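Local structure of initiator protein NS1 (Human bocavirus, 4KW3) at residues Ser91-Asn96 and Lys131-Gln136; Ile187-Tyr190 and Asp196-Ala199. The protein probably nicks and unwinds the viral replication origin to start rolling-circle DNA replication, this chain being its N-terminal origin-recognition and nickase domain. All coordinates share one frame; numbering follows the deposited sequence.

The two contacts lie on one side of the nuclease domain, with centres about 18 Å apart, and meet through the loop that starts the second segment of contact 1. From there K131 reaches the strand of contact 2: its CG packs at 3.8 Å against CG2 of I187, while its NZ lies 3.6 Å from NE2 of Q189. Contact 1 is remote from the predicted catalytic residues. Contact 2 stands nearer, the L188 side chain being about 5 Å from that of H117, a predicted metal ligand, and about 7 Å from that of Y211, the predicted nucleophile, while its hairpin carries the probable origin-binding region.

Contact 1. Residues Ser91-Asn96 and Lys131-Gln136; sequences SHKQRN and KSSCAQ
The ammonium group of K93 makes both hydrogen bonds of this contact, one to S133 and another to Q136. K93 NZ lies 2.9 Å from S133 OG and 3.1 Å from Q136 OE1. The amide oxygen is approached in the carbonyl plane, on a lone pair, with a C=O...N angle of 138°. The lysine and glutamine side chains run toward each other from their own helices. The chain of K93 is bent at chi2 (-61°), then extended through its last two torsions, which carries the charge across between backbones whose nearest CA atoms, those of K93 and S133, are 9.8 Å apart. Q136 answers with CG opposite its backbone N and a straight chain beyond it. Its other amide atom, NE2, lies 4.1 Å from CD2 of H92, a looser approach in which the imidazole and amide planes are turned 45° from one another.

In the fold, the contact joins the C-terminal end of helix 74-94 to the start of helix 134-149, two helices separated in sequence by the antiparallel strands 101-109 and 114-122. That strand pair bears the predicted metal-binding residues of the Rep-type nuclease.

The second shell sets both ends. S133 OG is also hydrogen-bonded to the backbone oxygen of N129, which helps fix the hydroxyl facing K93, and the loop into the helix makes a type I turn from K131 to C134. Behind K93, R95 takes a positive phi and closes a Schellman motif, with N96 N bonded to S91 O and R95 N to H92 O. S91 OG adds a bond to N96 O, 2.8 Å long, from above the carbonyl plane. Q94 NE2 bonds to the backbone oxygens of E123 and R100, tying this helix end to neighbouring loops.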
loop_
_atom_site.group_PDB
_atom_site.type_symbol
_atom_site.label_atom_id
_atom_site.label_comp_id
_atom_site.label_asym_id
_atom_site.label_seq_id
_atom_site.Cartn_x
_atom_site.Cartn_y
_atom_site.Cartn_z
ATOM N N SER A 91 -4.307 -15.171 -9.635
ATOM C CA SER A 91 -5.365 -16.117 -9.900
ATOM C C SER A 91 -5.635 -16.258 -11.408
ATOM O O SER A 91 -5.732 -17.377 -11.928
ATOM C CB SER A 91 -6.624 -15.660 -9.169
ATOM O OG SER A 91 -7.600 -16.666 -9.156
ATOM N N HIS A 92 -5.735 -15.126 -12.103
ATOM C CA HIS A 92 -5.888 -15.132 -13.552
ATOM C C HIS A 92 -4.651 -15.726 -14.238
ATOM O O HIS A 92 -4.780 -16.595 -15.096
ATOM C CB HIS A 92 -6.170 -13.727 -14.107
ATOM C CG HIS A 92 -7.526 -13.185 -13.768
ATOM N ND1 HIS A 92 -8.287 -13.664 -12.724
ATOM C CD2 HIS A 92 -8.257 -12.199 -14.341
ATOM C CE1 HIS A 92 -9.427 -12.998 -12.668
ATOM N NE2 HIS A 92 -9.433 -12.103 -13.637
ATOM N N LYS A 93 -3.457 -15.261 -13.866
ATOM C CA LYS A 93 -2.226 -15.724 -14.510
ATOM C C LYS A 93 -2.029 -17.225 -14.384
ATOM O O LYS A 93 -1.463 -17.848 -15.279
ATOM C CB LYS A 93 -0.989 -15.009 -13.965
ATOM C CG LYS A 93 -0.979 -13.510 -14.170
ATOM C CD LYS A 93 -1.024 -13.160 -15.637
ATOM C CE LYS A 93 -0.773 -11.674 -15.835
ATOM N NZ LYS A 93 -1.044 -11.270 -17.248
ATOM N N GLN A 94 -2.495 -17.803 -13.280
ATOM C CA GLN A 94 -2.338 -19.235 -13.048
ATOM C C GLN A 94 -3.587 -20.075 -13.358
ATOM O O GLN A 94 -3.555 -21.300 -13.202
ATOM C CB GLN A 94 -1.929 -19.491 -11.604
ATOM C CG GLN A 94 -0.557 -19.033 -11.257
ATOM C CD GLN A 94 -0.198 -19.356 -9.824
ATOM O OE1 GLN A 94 -0.937 -20.047 -9.128
ATOM N NE2 GLN A 94 0.939 -18.854 -9.375
ATOM N N ARG A 95 -4.672 -19.424 -13.778
ATOM C CA ARG A 95 -5.956 -20.106 -13.970
ATOM C C ARG A 95 -6.231 -21.064 -12.815
ATOM O O ARG A 95 -6.390 -22.258 -13.014
ATOM C CB ARG A 95 -5.985 -20.853 -15.293
ATOM C CG ARG A 95 -5.383 -20.079 -16.439
ATOM C CD ARG A 95 -5.430 -20.900 -17.719
ATOM N NE ARG A 95 -4.854 -20.165 -18.836
ATOM C CZ ARG A 95 -3.546 -19.991 -19.018
ATOM N NH1 ARG A 95 -2.671 -20.498 -18.153
ATOM N NH2 ARG A 95 -3.113 -19.302 -20.066
ATOM N N ASN A 96 -6.235 -20.519 -11.608
ATOM C CA ASN A 96 -6.368 -21.286 -10.392
ATOM C C ASN A 96 -6.954 -20.353 -9.337
ATOM O O ASN A 96 -6.459 -19.240 -9.164
ATOM C CB ASN A 96 -4.990 -21.770 -9.960
ATOM C CG ASN A 96 -5.038 -22.694 -8.765
ATOM O OD1 ASN A 96 -5.997 -22.695 -7.990
ATOM N ND2 ASN A 96 -3.982 -23.474 -8.592
ATOM N N LYS A 131 5.570 -6.446 -17.418
ATOM C CA LYS A 131 5.338 -5.045 -17.764
ATOM C C LYS A 131 3.984 -4.845 -18.441
ATOM O O LYS A 131 3.255 -3.895 -18.140
ATOM C CB LYS A 131 6.460 -4.485 -18.656
ATOM C CG LYS A 131 6.284 -3.006 -18.934
ATOM C CD LYS A 131 7.513 -2.333 -19.472
ATOM C CE LYS A 131 7.208 -0.855 -19.727
ATOM N NZ LYS A 131 8.346 -0.126 -20.357
ATOM N N SER A 132 3.653 -5.740 -19.360
ATOM C CA SER A 132 2.428 -5.622 -20.154
ATOM C C SER A 132 1.173 -5.848 -19.305
ATOM O O SER A 132 0.059 -5.503 -19.718
ATOM C CB SER A 132 2.453 -6.601 -21.333
ATOM O OG SER A 132 2.328 -7.942 -20.882
ATOM N N SER A 133 1.357 -6.409 -18.110
ATOM C CA SER A 133 0.223 -6.692 -17.250
ATOM C C SER A 133 -0.184 -5.486 -16.436
ATOM O O SER A 133 -1.144 -5.567 -15.688
ATOM C CB SER A 133 0.489 -7.871 -16.328
ATOM O OG SER A 133 0.720 -9.031 -17.088
ATOM N N CYS A 134 0.549 -4.383 -16.576
ATOM C CA CYS A 134 0.232 -3.164 -15.848
ATOM C C CYS A 134 -1.232 -2.702 -15.934
ATOM O O CYS A 134 -1.848 -2.431 -14.913
ATOM C CB CYS A 134 1.165 -2.013 -16.238
ATOM S SG CYS A 134 2.745 -2.042 -15.395
ATOM N N ALA A 135 -1.784 -2.590 -17.137
ATOM C CA ALA A 135 -3.154 -2.087 -17.276
ATOM C C ALA A 135 -4.185 -3.018 -16.623
ATOM O O ALA A 135 -5.105 -2.569 -15.928
ATOM C CB ALA A 135 -3.494 -1.840 -18.737
ATOM N N GLN A 136 -4.010 -4.311 -16.849
ATOM C CA GLN A 136 -4.867 -5.322 -16.269
ATOM C C GLN A 136 -4.819 -5.226 -14.743
ATOM O O GLN A 136 -5.858 -5.222 -14.079
ATOM C CB GLN A 136 -4.406 -6.698 -16.748
ATOM C CG GLN A 136 -5.160 -7.882 -16.198
ATOM C CD GLN A 136 -4.443 -9.202 -16.451
ATOM O OE1 GLN A 136 -3.278 -9.228 -16.860
ATOM N NE2 GLN A 136 -5.153 -10.307 -16.247
#

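Contact 2. Residues Ile187-Tyr190 and Asp196-Ala199; sequences ILQY and DLHA
I187 opens the contact with its CD1, 3.9 Å from CB of A199; CG1 set anti to the backbone N (chi1 -171°) extends the branch toward that methyl. At L188 the backbone takes over, hydrogen-bonded to T17 of strand 15-21; a water modelled between L188 O and A199 O lies too close to the latter and is doubtful. Q189 sends an extended chain across L197 at about a right angle, so that L197 CD1 lies 3.7 Å from Q189 NE2, and Q189 CA makes a CA-H...O contact with H198 O.

Here strands 185-191 and 197-198 form an antiparallel beta hairpin at the border of the mixed sheet, and residues 193-197, spanning most of the connection and reaching L197, probably bind the origin, as in related NS1 proteins. Y190 and H198 are the hydrogen-bonded pair: Y190 N to H198 O and H198 N to Y190 O, each 2.9 Å. With chi1 at 71°, the tyrosine ring folds back over its partner, and H198 CB sits over one ring face in a CH-pi contact, 3.8 Å from the centroid. The imidazole is slid aside, its plane 27° from the phenol's, with little overlap; its NE2 hydrogen-bonds to D192 OD2.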
loop_
_atom_site.group_PDB
_atom_site.type_symbol
_atom_site.label_atom_id
_atom_site.label_comp_id
_atom_site.label_asym_id
_atom_site.label_seq_id
_atom_site.Cartn_x
_atom_site.Cartn_y
_atom_site.Cartn_z
ATOM N N ILE A 187 5.761 -0.674 -13.563
ATOM C CA ILE A 187 6.658 -1.700 -13.051
ATOM C C ILE A 187 8.035 -1.058 -12.782
ATOM O O ILE A 187 8.487 -0.215 -13.546
ATOM C CB ILE A 187 6.759 -2.886 -14.040
ATOM C CG1 ILE A 187 7.510 -4.069 -13.428
ATOM C CG2 ILE A 187 7.387 -2.482 -15.376
ATOM C CD1 ILE A 187 7.187 -5.398 -14.125
ATOM N N LEU A 188 8.696 -1.433 -11.689
ATOM C CA LEU A 188 10.057 -0.953 -11.453
ATOM C C LEU A 188 11.091 -1.707 -12.270
ATOM O O LEU A 188 11.224 -2.923 -12.165
ATOM C CB LEU A 188 10.449 -1.030 -9.984
ATOM C CG LEU A 188 9.603 -0.177 -9.051
ATOM C CD1 LEU A 188 10.287 -0.112 -7.699
ATOM C CD2 LEU A 188 9.369 1.200 -9.663
ATOM N N GLN A 189 11.897 -0.956 -13.001
ATOM C CA GLN A 189 12.942 -1.537 -13.811
ATOM C C GLN A 189 14.301 -0.998 -13.376
ATOM O O GLN A 189 14.378 0.050 -12.746
ATOM C CB GLN A 189 12.658 -1.223 -15.279
ATOM C CG GLN A 189 11.383 -1.914 -15.765
ATOM C CD GLN A 189 11.171 -1.808 -17.265
ATOM O OE1 GLN A 189 11.376 -2.776 -18.000
ATOM N NE2 GLN A 189 10.743 -0.643 -17.723
ATOM N N TYR A 190 15.358 -1.755 -13.663
ATOM C CA TYR A 190 16.731 -1.304 -13.441
ATOM C C TYR A 190 17.645 -1.600 -14.628
ATOM O O TYR A 190 17.272 -2.325 -15.543
ATOM C CB TYR A 190 17.317 -1.922 -12.182
ATOM C CG TYR A 190 17.619 -3.386 -12.312
ATOM C CD1 TYR A 190 16.625 -4.335 -12.136
ATOM C CD2 TYR A 190 18.908 -3.825 -12.604
ATOM C CE1 TYR A 190 16.903 -5.689 -12.247
ATOM C CE2 TYR A 190 19.197 -5.178 -12.716
ATOM C CZ TYR A 190 18.188 -6.106 -12.537
ATOM O OH TYR A 190 18.458 -7.455 -12.646
ATOM N N ASP A 196 21.529 -2.650 -20.029
ATOM C CA ASP A 196 20.323 -3.369 -20.418
ATOM C C ASP A 196 19.223 -3.184 -19.354
ATOM O O ASP A 196 19.532 -3.138 -18.159
ATOM C CB ASP A 196 20.640 -4.864 -20.581
ATOM C CG ASP A 196 21.573 -5.153 -21.767
ATOM O OD1 ASP A 196 21.445 -4.462 -22.815
ATOM O OD2 ASP A 196 22.427 -6.073 -21.643
ATOM N N LEU A 197 17.954 -3.114 -19.779
ATOM C CA LEU A 197 16.826 -3.074 -18.833
ATOM C C LEU A 197 16.348 -4.425 -18.333
ATOM O O LEU A 197 16.264 -5.392 -19.080
ATOM C CB LEU A 197 15.592 -2.408 -19.424
ATOM C CG LEU A 197 15.353 -0.949 -19.109
ATOM C CD1 LEU A 197 13.941 -0.612 -19.542
ATOM C CD2 LEU A 197 15.525 -0.762 -17.621
ATOM N N HIS A 198 16.050 -4.471 -17.044
ATOM C CA HIS A 198 15.472 -5.649 -16.408
ATOM C C HIS A 198 14.282 -5.259 -15.542
ATOM O O HIS A 198 14.328 -4.251 -14.841
ATOM C CB HIS A 198 16.535 -6.340 -15.575
ATOM C CG HIS A 198 17.765 -6.662 -16.355
ATOM N ND1 HIS A 198 17.915 -7.842 -17.051
ATOM C CD2 HIS A 198 18.878 -5.930 -16.600
ATOM C CE1 HIS A 198 19.084 -7.836 -17.666
ATOM N NE2 HIS A 198 19.685 -6.686 -17.412
ATOM N N ALA A 199 13.219 -6.053 -15.580
ATOM C CA ALA A 199 12.006 -5.719 -14.843
ATOM C C ALA A 199 11.884 -6.641 -13.661
ATOM O O ALA A 199 11.068 -6.424 -12.780
ATOM C CB ALA A 199 10.768 -5.816 -15.719
HETATM O O HOH W 1 10.156 -5.107 -10.942
#